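Local coordinates for protein pyridoxamine 5-phosphate-dependent dehydrase (Escherichia coli, PDB 2R0T) that removes the C3'-hydroxyl group from GDP-4-keto-6-deoxy-D-mannose by a combined transamination-deoxygenation reaction during L-colitose biosynthesis for the lipopolysaccharide O-antigen, at residues A[106-111]-A[358-363]; A[135-140]-A[162-167]; A[189-194]-A[300-305]. The protein carries 1 engineered substitution. All blocks are in the same frame, centred on the assembly; numbering follows the deposited sequence.

Contact 1: A[106-111]-A[358-363]; sequences FVDIDI and VDNAEY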
loop_
_atom_site.group_PDB
_atom_site.type_symbol
_atom_site.label_atom_id
_atom_site.label_comp_id
_atom_site.label_asym_id
_atom_site.label_seq_id
_atom_site.Cartn_x
_atom_site.Cartn_y
_atom_site.Cartn_z
ATOM N N PHE A 106 19.644 -16.325 -3.711
ATOM C CA PHE A 106 18.755 -17.443 -3.482
ATOM C C PHE A 106 19.440 -18.695 -3.041
ATOM O O PHE A 106 20.457 -19.035 -3.617
ATOM C CB PHE A 106 18.122 -17.805 -4.774
ATOM C CG PHE A 106 17.103 -16.809 -5.172
ATOM C CD1 PHE A 106 17.478 -15.719 -5.945
ATOM C CD2 PHE A 106 15.799 -16.919 -4.678
ATOM C CE1 PHE A 106 16.542 -14.784 -6.317
ATOM C CE2 PHE A 106 14.838 -16.015 -5.040
ATOM C CZ PHE A 106 15.204 -14.926 -5.864
ATOM N N VAL A 107 18.813 -19.395 -2.097
ATOM C CA VAL A 107 19.263 -20.690 -1.584
ATOM C C VAL A 107 18.083 -21.702 -1.699
ATOM O O VAL A 107 16.930 -21.294 -1.502
ATOM C CB VAL A 107 19.736 -20.543 -0.114
ATOM C CG1 VAL A 107 20.272 -21.860 0.453
ATOM C CG2 VAL A 107 20.897 -19.554 -0.081
ATOM N N ASP A 108 18.371 -22.980 -2.014
ATOM C CA ASP A 108 17.349 -24.035 -2.214
ATOM C C ASP A 108 16.706 -24.349 -0.880
ATOM O O ASP A 108 17.158 -23.917 0.164
ATOM C CB ASP A 108 18.007 -25.297 -2.745
ATOM C CG ASP A 108 17.077 -26.228 -3.418
ATOM O OD1 ASP A 108 17.559 -27.322 -3.789
ATOM O OD2 ASP A 108 15.895 -25.928 -3.637
ATOM N N ILE A 109 15.640 -25.114 -0.925
ATOM C CA ILE A 109 14.884 -25.452 0.260
ATOM C C ILE A 109 15.264 -26.858 0.540
ATOM O O ILE A 109 15.814 -27.545 -0.324
ATOM C CB ILE A 109 13.404 -25.580 -0.107
ATOM C CG1 ILE A 109 13.265 -26.378 -1.403
ATOM C CG2 ILE A 109 12.821 -24.217 -0.300
ATOM C CD1 ILE A 109 11.849 -26.958 -1.496
ATOM N N ASP A 110 14.922 -27.241 1.757
ATOM C CA ASP A 110 15.064 -28.593 2.233
ATOM C C ASP A 110 13.743 -29.250 1.746
ATOM O O ASP A 110 12.656 -28.756 2.004
ATOM C CB ASP A 110 15.021 -28.584 3.752
ATOM C CG ASP A 110 15.012 -29.989 4.323
ATOM O OD1 ASP A 110 14.228 -30.845 3.867
ATOM O OD2 ASP A 110 15.823 -30.236 5.218
ATOM N N ILE A 111 13.843 -30.361 1.032
ATOM C CA ILE A 111 12.641 -30.980 0.508
ATOM C C ILE A 111 11.753 -31.651 1.572
ATOM O O ILE A 111 10.577 -31.935 1.331
ATOM C CB ILE A 111 12.926 -31.821 -0.772
ATOM C CG1 ILE A 111 11.676 -31.943 -1.697
ATOM C CG2 ILE A 111 13.662 -33.099 -0.377
ATOM C CD1 ILE A 111 11.853 -31.644 -3.230
ATOM N N VAL A 358 19.188 -25.030 -7.201
ATOM C CA VAL A 358 17.848 -25.025 -6.589
ATOM C C VAL A 358 17.107 -26.287 -7.042
ATOM O O VAL A 358 15.948 -26.323 -7.472
ATOM C CB VAL A 358 17.093 -23.659 -6.756
ATOM C CG1 VAL A 358 17.822 -22.565 -6.016
ATOM C CG2 VAL A 358 17.013 -23.236 -8.192
ATOM N N ASP A 359 17.842 -27.390 -6.986
ATOM C CA ASP A 359 17.296 -28.611 -7.528
ATOM C C ASP A 359 16.051 -28.986 -6.795
ATOM O O ASP A 359 15.105 -29.509 -7.376
ATOM C CB ASP A 359 18.311 -29.746 -7.418
ATOM C CG ASP A 359 19.401 -29.716 -8.503
ATOM O OD1 ASP A 359 19.330 -28.985 -9.523
ATOM O OD2 ASP A 359 20.339 -30.512 -8.332
ATOM N N ASN A 360 16.069 -28.738 -5.493
ATOM C CA ASN A 360 14.941 -29.122 -4.671
ATOM C C ASN A 360 13.686 -28.372 -5.011
ATOM O O ASN A 360 12.652 -28.970 -5.238
ATOM C CB ASN A 360 15.302 -28.944 -3.219
ATOM C CG ASN A 360 16.080 -30.123 -2.710
ATOM O OD1 ASN A 360 15.977 -31.224 -3.255
ATOM N ND2 ASN A 360 16.872 -29.913 -1.694
ATOM N N ALA A 361 13.834 -27.066 -5.123
ATOM C CA ALA A 361 12.728 -26.182 -5.473
ATOM C C ALA A 361 12.148 -26.637 -6.818
ATOM O O ALA A 361 10.937 -26.581 -7.096
ATOM C CB ALA A 361 13.313 -24.784 -5.650
ATOM N N GLU A 362 13.079 -27.028 -7.666
ATOM C CA GLU A 362 12.774 -27.486 -9.024
ATOM C C GLU A 362 11.958 -28.750 -8.946
ATOM O O GLU A 362 10.917 -28.898 -9.594
ATOM C CB GLU A 362 14.101 -27.754 -9.771
ATOM C CG GLU A 362 14.452 -26.740 -10.895
ATOM C CD GLU A 362 15.878 -26.873 -11.493
ATOM O OE1 GLU A 362 16.226 -27.957 -12.044
ATOM O OE2 GLU A 362 16.640 -25.869 -11.446
ATOM N N TYR A 363 12.421 -29.681 -8.129
ATOM C CA TYR A 363 11.653 -30.909 -8.029
ATOM C C TYR A 363 10.243 -30.585 -7.505
ATOM O O TYR A 363 9.183 -31.050 -7.984
ATOM C CB TYR A 363 12.381 -31.799 -7.048
ATOM C CG TYR A 363 11.725 -33.137 -7.037
ATOM C CD1 TYR A 363 11.887 -33.997 -8.093
ATOM C CD2 TYR A 363 10.856 -33.503 -6.030
ATOM C CE1 TYR A 363 11.246 -35.195 -8.125
ATOM C CE2 TYR A 363 10.240 -34.726 -6.039
ATOM C CZ TYR A 363 10.436 -35.570 -7.092
ATOM O OH TYR A 363 9.813 -36.791 -7.163
#

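Contact 2: A[135-140]-A[162-167]; sequences VNLLGN and NCESMG. With PGU (N-({3-hydroxy-2-methyl-5-[(phosphonooxy)methyl]pyridin-4-yl}methyl)-L-glutamic acid), chain C.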
loop_
_atom_site.group_PDB
_atom_site.type_symbol
_atom_site.label_atom_id
_atom_site.label_comp_id
_atom_site.label_asym_id
_atom_site.label_seq_id
_atom_site.Cartn_x
_atom_site.Cartn_y
_atom_site.Cartn_z
ATOM N N VAL A 135 11.458 -17.472 5.614
ATOM C CA VAL A 135 10.018 -17.516 5.453
ATOM C C VAL A 135 9.602 -18.781 6.198
ATOM O O VAL A 135 10.230 -19.795 5.951
ATOM C CB VAL A 135 9.701 -17.661 3.943
ATOM C CG1 VAL A 135 8.213 -17.892 3.696
ATOM C CG2 VAL A 135 10.168 -16.428 3.157
ATOM N N ASN A 136 8.643 -18.754 7.141
ATOM C CA ASN A 136 8.220 -20.004 7.752
ATOM C C ASN A 136 7.169 -20.535 6.821
ATOM O O ASN A 136 6.147 -19.902 6.655
ATOM C CB ASN A 136 7.688 -19.702 9.131
ATOM C CG ASN A 136 8.755 -19.063 9.935
ATOM O OD1 ASN A 136 9.855 -19.628 10.000
ATOM N ND2 ASN A 136 8.531 -17.852 10.408
ATOM N N LEU A 137 7.489 -21.616 6.123
ATOM C CA LEU A 137 6.578 -22.140 5.113
ATOM C C LEU A 137 5.443 -23.055 5.554
ATOM O O LEU A 137 5.665 -24.058 6.218
ATOM C CB LEU A 137 7.337 -22.724 3.905
ATOM C CG LEU A 137 6.687 -22.478 2.511
ATOM C CD1 LEU A 137 7.030 -21.140 1.926
ATOM C CD2 LEU A 137 7.055 -23.560 1.464
ATOM N N LEU A 138 4.233 -22.668 5.164
ATOM C CA LEU A 138 3.000 -23.410 5.386
ATOM C C LEU A 138 2.667 -23.668 6.832
ATOM O O LEU A 138 1.911 -24.608 7.114
ATOM C CB LEU A 138 3.047 -24.762 4.650
ATOM C CG LEU A 138 3.320 -24.643 3.145
ATOM C CD1 LEU A 138 3.291 -25.952 2.455
ATOM C CD2 LEU A 138 2.365 -23.750 2.399
ATOM N N GLY A 139 3.239 -22.860 7.728
ATOM C CA GLY A 139 2.977 -22.959 9.157
ATOM C C GLY A 139 4.163 -23.544 9.906
ATOM O O GLY A 139 4.172 -23.590 11.130
ATOM N N ASN A 140 5.147 -24.009 9.146
ATOM C CA ASN A 140 6.320 -24.698 9.685
ATOM C C ASN A 140 7.489 -23.719 10.004
ATOM O O ASN A 140 8.025 -23.074 9.092
ATOM C CB ASN A 140 6.740 -25.760 8.667
ATOM C CG ASN A 140 7.496 -26.899 9.298
ATOM O OD1 ASN A 140 7.342 -27.173 10.486
ATOM N ND2 ASN A 140 8.319 -27.572 8.512
ATOM N N ASN A 162 6.446 -14.263 8.076
ATOM C CA ASN A 162 5.642 -15.249 8.793
ATOM C C ASN A 162 4.211 -15.150 8.296
ATOM O O ASN A 162 3.267 -15.312 9.072
ATOM C CB ASN A 162 5.674 -14.960 10.299
ATOM C CG ASN A 162 5.429 -16.181 11.093
ATOM O OD1 ASN A 162 6.001 -17.240 10.810
ATOM N ND2 ASN A 162 4.510 -16.076 12.066
ATOM N N CYS A 163 4.028 -14.787 7.037
ATOM C CA CYS A 163 2.649 -14.606 6.580
ATOM C C CYS A 163 1.782 -15.849 6.502
ATOM O O CYS A 163 0.551 -15.770 6.395
ATOM C CB CYS A 163 2.654 -13.839 5.266
ATOM S SG CYS A 163 3.112 -12.107 5.604
ATOM N N GLU A 164 2.444 -16.998 6.492
ATOM C CA GLU A 164 1.771 -18.330 6.440
ATOM C C GLU A 164 1.821 -19.144 7.732
ATOM O O GLU A 164 1.308 -20.269 7.780
ATOM C CB GLU A 164 2.385 -19.200 5.313
ATOM C CG GLU A 164 2.356 -18.520 3.965
ATOM C CD GLU A 164 2.884 -19.377 2.805
ATOM O OE1 GLU A 164 3.448 -20.463 3.060
ATOM O OE2 GLU A 164 2.726 -18.946 1.640
ATOM N N SER A 165 2.557 -18.634 8.717
ATOM C CA SER A 165 2.817 -19.377 9.952
ATOM C C SER A 165 2.389 -18.698 11.244
ATOM O O SER A 165 3.008 -18.887 12.285
ATOM C CB SER A 165 4.299 -19.746 9.973
ATOM O OG SER A 165 4.483 -20.686 8.902
ATOM N N MET A 166 1.322 -17.906 11.200
ATOM C CA MET A 166 0.852 -17.265 12.424
ATOM C C MET A 166 0.555 -18.369 13.431
ATOM O O MET A 166 -0.080 -19.377 13.117
ATOM C CB MET A 166 -0.457 -16.545 12.142
ATOM C CG MET A 166 -1.146 -16.093 13.405
ATOM S SD MET A 166 -2.399 -14.846 13.084
ATOM C CE MET A 166 -1.475 -13.441 12.394
ATOM N N GLY A 167 1.012 -18.207 14.653
ATOM C CA GLY A 167 0.741 -19.274 15.620
ATOM C C GLY A 167 1.831 -20.359 15.768
ATOM O O GLY A 167 1.924 -20.996 16.820
HETATM N N1 PGU C . 4.266 -13.453 2.349
HETATM C C2 PGU C . 3.939 -14.725 2.365
HETATM C C2A PGU C . 5.040 -15.707 2.672
HETATM C C3 PGU C . 2.605 -15.133 2.094
HETATM O O3 PGU C . 2.228 -16.430 2.104
HETATM C C4 PGU C . 1.628 -14.178 1.757
HETATM C C4A PGU C . 0.221 -14.604 1.406
HETATM C C5 PGU C . 2.057 -12.831 1.696
HETATM C C6 PGU C . 3.366 -12.508 2.029
HETATM C C5A PGU C . 1.120 -11.742 1.254
HETATM O O4P PGU C . 0.384 -11.264 2.314
HETATM P P PGU C . -0.904 -10.553 1.763
HETATM O O1P PGU C . -1.707 -10.084 3.062
HETATM O O2P PGU C . -1.758 -11.575 0.921
HETATM O O3P PGU C . -0.513 -9.405 0.770
HETATM N N PGU C . 0.202 -15.255 0.074
HETATM C CA PGU C . -1.196 -15.490 -0.417
HETATM C CB PGU C . -1.554 -14.386 -1.435
HETATM C CG PGU C . -3.039 -14.106 -1.337
HETATM C CD PGU C . -3.326 -12.691 -1.807
HETATM O OE1 PGU C . -4.030 -12.525 -2.857
HETATM O OE2 PGU C . -2.872 -11.666 -1.135
HETATM C C PGU C . -1.267 -16.863 -1.132
HETATM O O PGU C . -2.201 -17.091 -1.980
HETATM O OXT PGU C . -0.370 -17.765 -0.905
HETATM O O HOH W 1 5.437 -17.410 6.248
#

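Contact 3: A[189-194]-A[300-305]; sequences SKHIAT and ESSWFG. Engineered in segment 189-194: Lys-190 (natural residue His). With PGU (N-({3-hydroxy-2-methyl-5-[(phosphonooxy)methyl]pyridin-4-yl}methyl)-L-glutamic acid), chain C.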
loop_
_atom_site.group_PDB
_atom_site.type_symbol
_atom_site.label_atom_id
_atom_site.label_comp_id
_atom_site.label_asym_id
_atom_site.label_seq_id
_atom_site.Cartn_x
_atom_site.Cartn_y
_atom_site.Cartn_z
ATOM N N SER A 189 -7.649 -15.657 3.284
ATOM C CA SER A 189 -7.221 -17.072 3.296
ATOM C C SER A 189 -6.248 -17.542 4.360
ATOM O O SER A 189 -5.985 -18.765 4.480
ATOM C CB SER A 189 -6.625 -17.395 1.937
ATOM O OG SER A 189 -5.453 -16.622 1.713
ATOM N N LYS A 190 -5.731 -16.616 5.188
ATOM C CA LYS A 190 -4.770 -16.863 6.274
ATOM C C LYS A 190 -5.304 -17.438 7.652
ATOM O O LYS A 190 -6.410 -18.004 7.697
ATOM C CB LYS A 190 -3.625 -15.809 6.218
ATOM C CG LYS A 190 -3.183 -15.741 4.767
ATOM C CD LYS A 190 -1.770 -15.293 4.456
ATOM C CE LYS A 190 -1.603 -14.890 2.990
ATOM N NZ LYS A 190 -0.357 -15.482 2.439
ATOM N N HIS A 191 -4.507 -17.509 8.724
ATOM C CA HIS A 191 -4.952 -18.098 10.012
ATOM C C HIS A 191 -6.095 -17.274 10.604
ATOM O O HIS A 191 -6.962 -17.777 11.315
ATOM C CB HIS A 191 -3.778 -18.364 10.991
ATOM C CG HIS A 191 -2.895 -19.510 10.601
ATOM N ND1 HIS A 191 -1.879 -19.404 9.675
ATOM C CD2 HIS A 191 -2.867 -20.795 11.029
ATOM C CE1 HIS A 191 -1.245 -20.561 9.573
ATOM N NE2 HIS A 191 -1.837 -21.424 10.368
ATOM N N ILE A 192 -6.157 -16.010 10.221
ATOM C CA ILE A 192 -7.278 -15.194 10.671
ATOM C C ILE A 192 -7.450 -14.228 9.515
ATOM O O ILE A 192 -6.590 -14.139 8.619
ATOM C CB ILE A 192 -7.010 -14.362 11.955
ATOM C CG1 ILE A 192 -5.796 -13.429 11.812
ATOM C CG2 ILE A 192 -6.949 -15.224 13.212
ATOM C CD1 ILE A 192 -5.767 -12.310 12.890
ATOM N N ALA A 193 -8.545 -13.481 9.535
ATOM C CA ALA A 193 -8.808 -12.538 8.439
ATOM C C ALA A 193 -9.529 -11.271 8.858
ATOM O O ALA A 193 -10.554 -11.307 9.546
ATOM C CB ALA A 193 -9.577 -13.229 7.315
ATOM N N THR A 194 -9.016 -10.150 8.376
ATOM C CA THR A 194 -9.580 -8.834 8.681
ATOM C C THR A 194 -9.913 -8.223 7.320
ATOM O O THR A 194 -9.893 -6.991 7.173
ATOM C CB THR A 194 -8.506 -7.978 9.460
ATOM O OG1 THR A 194 -7.315 -7.997 8.682
ATOM C CG2 THR A 194 -8.061 -8.706 10.753
ATOM N N GLU A 300 6.440 -26.481 16.442
ATOM C CA GLU A 300 5.051 -26.860 16.435
ATOM C C GLU A 300 4.446 -25.983 15.372
ATOM O O GLU A 300 4.311 -24.751 15.462
ATOM C CB GLU A 300 4.453 -26.747 17.844
ATOM C CG GLU A 300 5.254 -25.780 18.712
ATOM C CD GLU A 300 6.359 -26.445 19.517
ATOM O OE1 GLU A 300 6.225 -27.672 19.700
ATOM O OE2 GLU A 300 7.328 -25.762 19.964
ATOM N N SER A 301 4.230 -26.674 14.264
ATOM C CA SER A 301 3.739 -26.018 13.080
ATOM C C SER A 301 2.313 -25.517 13.203
ATOM O O SER A 301 1.492 -26.189 13.788
ATOM C CB SER A 301 3.822 -26.999 11.928
ATOM O OG SER A 301 3.162 -26.387 10.851
ATOM N N SER A 302 1.951 -24.397 12.595
ATOM C CA SER A 302 0.539 -24.000 12.665
ATOM C C SER A 302 -0.251 -24.521 11.456
ATOM O O SER A 302 -1.360 -24.099 11.176
ATOM C CB SER A 302 0.343 -22.491 12.895
ATOM O OG SER A 302 0.800 -21.750 11.790
ATOM N N TRP A 303 0.331 -25.484 10.756
ATOM C CA TRP A 303 -0.354 -26.175 9.675
ATOM C C TRP A 303 -1.313 -25.366 8.809
ATOM O O TRP A 303 -2.497 -25.676 8.659
ATOM C CB TRP A 303 -1.000 -27.464 10.197
ATOM C CG TRP A 303 0.025 -28.403 10.729
ATOM C CD1 TRP A 303 0.450 -28.496 12.022
ATOM C CD2 TRP A 303 0.823 -29.319 9.974
ATOM N NE1 TRP A 303 1.481 -29.406 12.123
ATOM C CE2 TRP A 303 1.701 -29.954 10.879
ATOM C CE3 TRP A 303 0.853 -29.701 8.630
ATOM C CZ2 TRP A 303 2.601 -30.949 10.473
ATOM C CZ3 TRP A 303 1.740 -30.701 8.240
ATOM C CH2 TRP A 303 2.647 -31.269 9.139
ATOM N N PHE A 304 -0.732 -24.427 8.080
ATOM C CA PHE A 304 -1.537 -23.640 7.165
ATOM C C PHE A 304 -2.276 -24.526 6.143
ATOM O O PHE A 304 -3.436 -24.308 5.814
ATOM C CB PHE A 304 -0.574 -22.670 6.523
ATOM C CG PHE A 304 -1.163 -21.831 5.456
ATOM C CD1 PHE A 304 -1.941 -20.719 5.777
ATOM C CD2 PHE A 304 -0.830 -22.070 4.133
ATOM C CE1 PHE A 304 -2.446 -19.898 4.782
ATOM C CE2 PHE A 304 -1.348 -21.264 3.108
ATOM C CZ PHE A 304 -2.138 -20.150 3.448
ATOM N N GLY A 305 -1.588 -25.533 5.628
ATOM C CA GLY A 305 -2.170 -26.424 4.637
ATOM C C GLY A 305 -1.371 -27.708 4.557
ATOM O O GLY A 305 -0.364 -27.883 5.245
HETATM N N1 PGU C . 4.266 -13.453 2.349
HETATM C C2 PGU C . 3.939 -14.725 2.365
HETATM C C2A PGU C . 5.040 -15.707 2.672
HETATM C C3 PGU C . 2.605 -15.133 2.094
HETATM O O3 PGU C . 2.228 -16.430 2.104
HETATM C C4 PGU C . 1.628 -14.178 1.757
HETATM C C4A PGU C . 0.221 -14.604 1.406
HETATM C C5 PGU C . 2.057 -12.831 1.696
HETATM C C6 PGU C . 3.366 -12.508 2.029
HETATM C C5A PGU C . 1.120 -11.742 1.254
HETATM O O4P PGU C . 0.384 -11.264 2.314
HETATM P P PGU C . -0.904 -10.553 1.763
HETATM O O1P PGU C . -1.707 -10.084 3.062
HETATM O O2P PGU C . -1.758 -11.575 0.921
HETATM O O3P PGU C . -0.513 -9.405 0.770
HETATM N N PGU C . 0.202 -15.255 0.074
HETATM C CA PGU C . -1.196 -15.490 -0.417
HETATM C CB PGU C . -1.554 -14.386 -1.435
HETATM C CG PGU C . -3.039 -14.106 -1.337
HETATM C CD PGU C . -3.326 -12.691 -1.807
HETATM O OE1 PGU C . -4.030 -12.525 -2.857
HETATM O OE2 PGU C . -2.872 -11.666 -1.135
HETATM C C PGU C . -1.267 -16.863 -1.132
HETATM O O PGU C . -2.201 -17.091 -1.980
HETATM O OXT PGU C . -0.370 -17.765 -0.905
#

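Contact 1: A[106-111]-A[358-363]
Asp-108 pushes its carboxylate end-on into the first turn of helix 359-367, crossing the side chain of Asn-360 at about a right angle. Turning CG away from the backbone N (chi1 -160°) brings both oxygens up to the backbone amides there. OD2 is the more securely placed: it takes the N-H of Ala-361 at 2.8 Å (OD2 to N) on its syn lone pair, the side facing the other oxygen. OD1 takes the N-H of Asn-360 at 2.7 Å (OD1 to N), though this oxygen is crowded in the model and its position is less certain. The amide of Asn-360 reaches back the other way. Its ND2 donates to Ile-109 O over 2.9 Å, approaching in the carbonyl plane at a C=O...N angle of 160°, with the acceptor tilted somewhat out of the amide plane. CG1 of Ile-109 packs 3.7 Å from CB of Asn-360. Farther along, Ile-111 runs across Tyr-363, and its CD1 meets the ring edge at CD2 (3.5 Å), while Tyr-363 OH is bonded to Ile-310 O. Val-358 holds the N-cap position, and the Asp-108 carboxylate, from the loop leaving strand 103-107 of the large mixed sheet, accepts backbone N-H groups in the first turn of the helix that leads into strand 368-372 of the three-stranded antiparallel sheet.

Contact 2: A[135-140]-A[162-167]
The amides of Asn-136 and Asn-162 meet with their planes 79° apart: ND2 of Asn-136 donates to OD1 of Asn-162 at 2.6 Å, from above the carbonyl plane and not along a lone pair. The same ND2 also binds Glu-160 OE1, while Asn-136 OD1 accepts from Asn-142, so the amide is held at both ends. The second flat group is the carboxylate of Glu-164, carried on an extended chain beyond CG. One oxygen, OE1, uses its anti lone pair to accept the N-H of Leu-138 (3.1 Å to N), with CD2 of Leu-138 alongside. The other, OE2, comes within 2.6 Å of O3 of the bound pyridoxal-glutamate adduct. One face of the adduct's pyridine ring is covered by Cys-163, whose CB stands 3.3 Å from C2, while CG1 of Val-135 approaches the ring methyl C2A (4.0 Å). A water ties the backbones together, donating to Asn-136 O (2.6 Å) and accepting from Glu-164 N (3.0 Å). The type I' turn from Leu-137 to Asn-140 presents the Leu-138 amide to Glu-164. Both loops follow neighbouring parallel strands, 129-135 and 157-161, and together form part of the cofactor site of a fold-type I aminotransferase.

Contact 3: A[189-194]-A[300-305]
The ring of His-191 reaches from its loop to Ser-302 and Phe-304. From CB the ring swings to the side of the backbone N (chi1 -72°), which carries its far edge to the 300-305 loop. ND1 passes 4.1 Å from CD1 of Phe-304, and CE1 packs against Phe-304 CB at 3.8 Å. On the other flank CD2 comes within 3.6 Å of Ser-302 O. At the tip, NE2 donates to that same Ser-302 O over 2.8 Å, nearly straight at 162°. The acceptor lies in the imidazole plane, but the donor stands well above the plane of the Ser-302 carbonyl. This in-plane bond helps to hold the ring's rotation; Ser-302 OG has its own partner in Met-166 O. The neighbour Lys-190 places all this beside the active site. In fold-type I aminotransferases a lysine binds the cofactor covalently; here the lysine is engineered, the natural residue being histidine. Its NZ is bonded to C4A of the adduct at 1.5 Å, and C4A also carries the glutamate nitrogen: the trapped geminal diamine. Phe-304 backs both residues. Its ring and that of His-191 are set obliquely, planes at 44°, with CE1 of His-191 near the phenyl edge. The CA of Lys-190 sits at the same ring's edge, 4.1 Å from CE1 of Phe-304, and this CE1 also lies 3.7 Å from Ser-189 O. Behind Ser-302, Ser-301 OG accepts the N-H of Trp-303 in an ST turn, while Trp-303 NE1 is bonded to Glu-297.

Along the chain, contact 1 closes the longest loop, and contacts 2 and 3 follow one another inside it. Contacts 2 and 3 are neighbours, their centres about 7 Å apart, and both touch the adduct. The turn in 135-140 also probably bonds by backbone to the 300-305 loop: Gly-139 O lies 2.8 Å from Ser-302 N, and Leu-138 O the same distance from Phe-304 N. The cofactor-bearing loops of the large mixed sheet are thus joined to the entry of strand 305-310. Contact 1 stands apart, its centre about 18 Å from that of contact 2 and 23 Å from that of contact 3. It makes a second junction between the same mixed sheet and the three-stranded sheet, away from the cofactor.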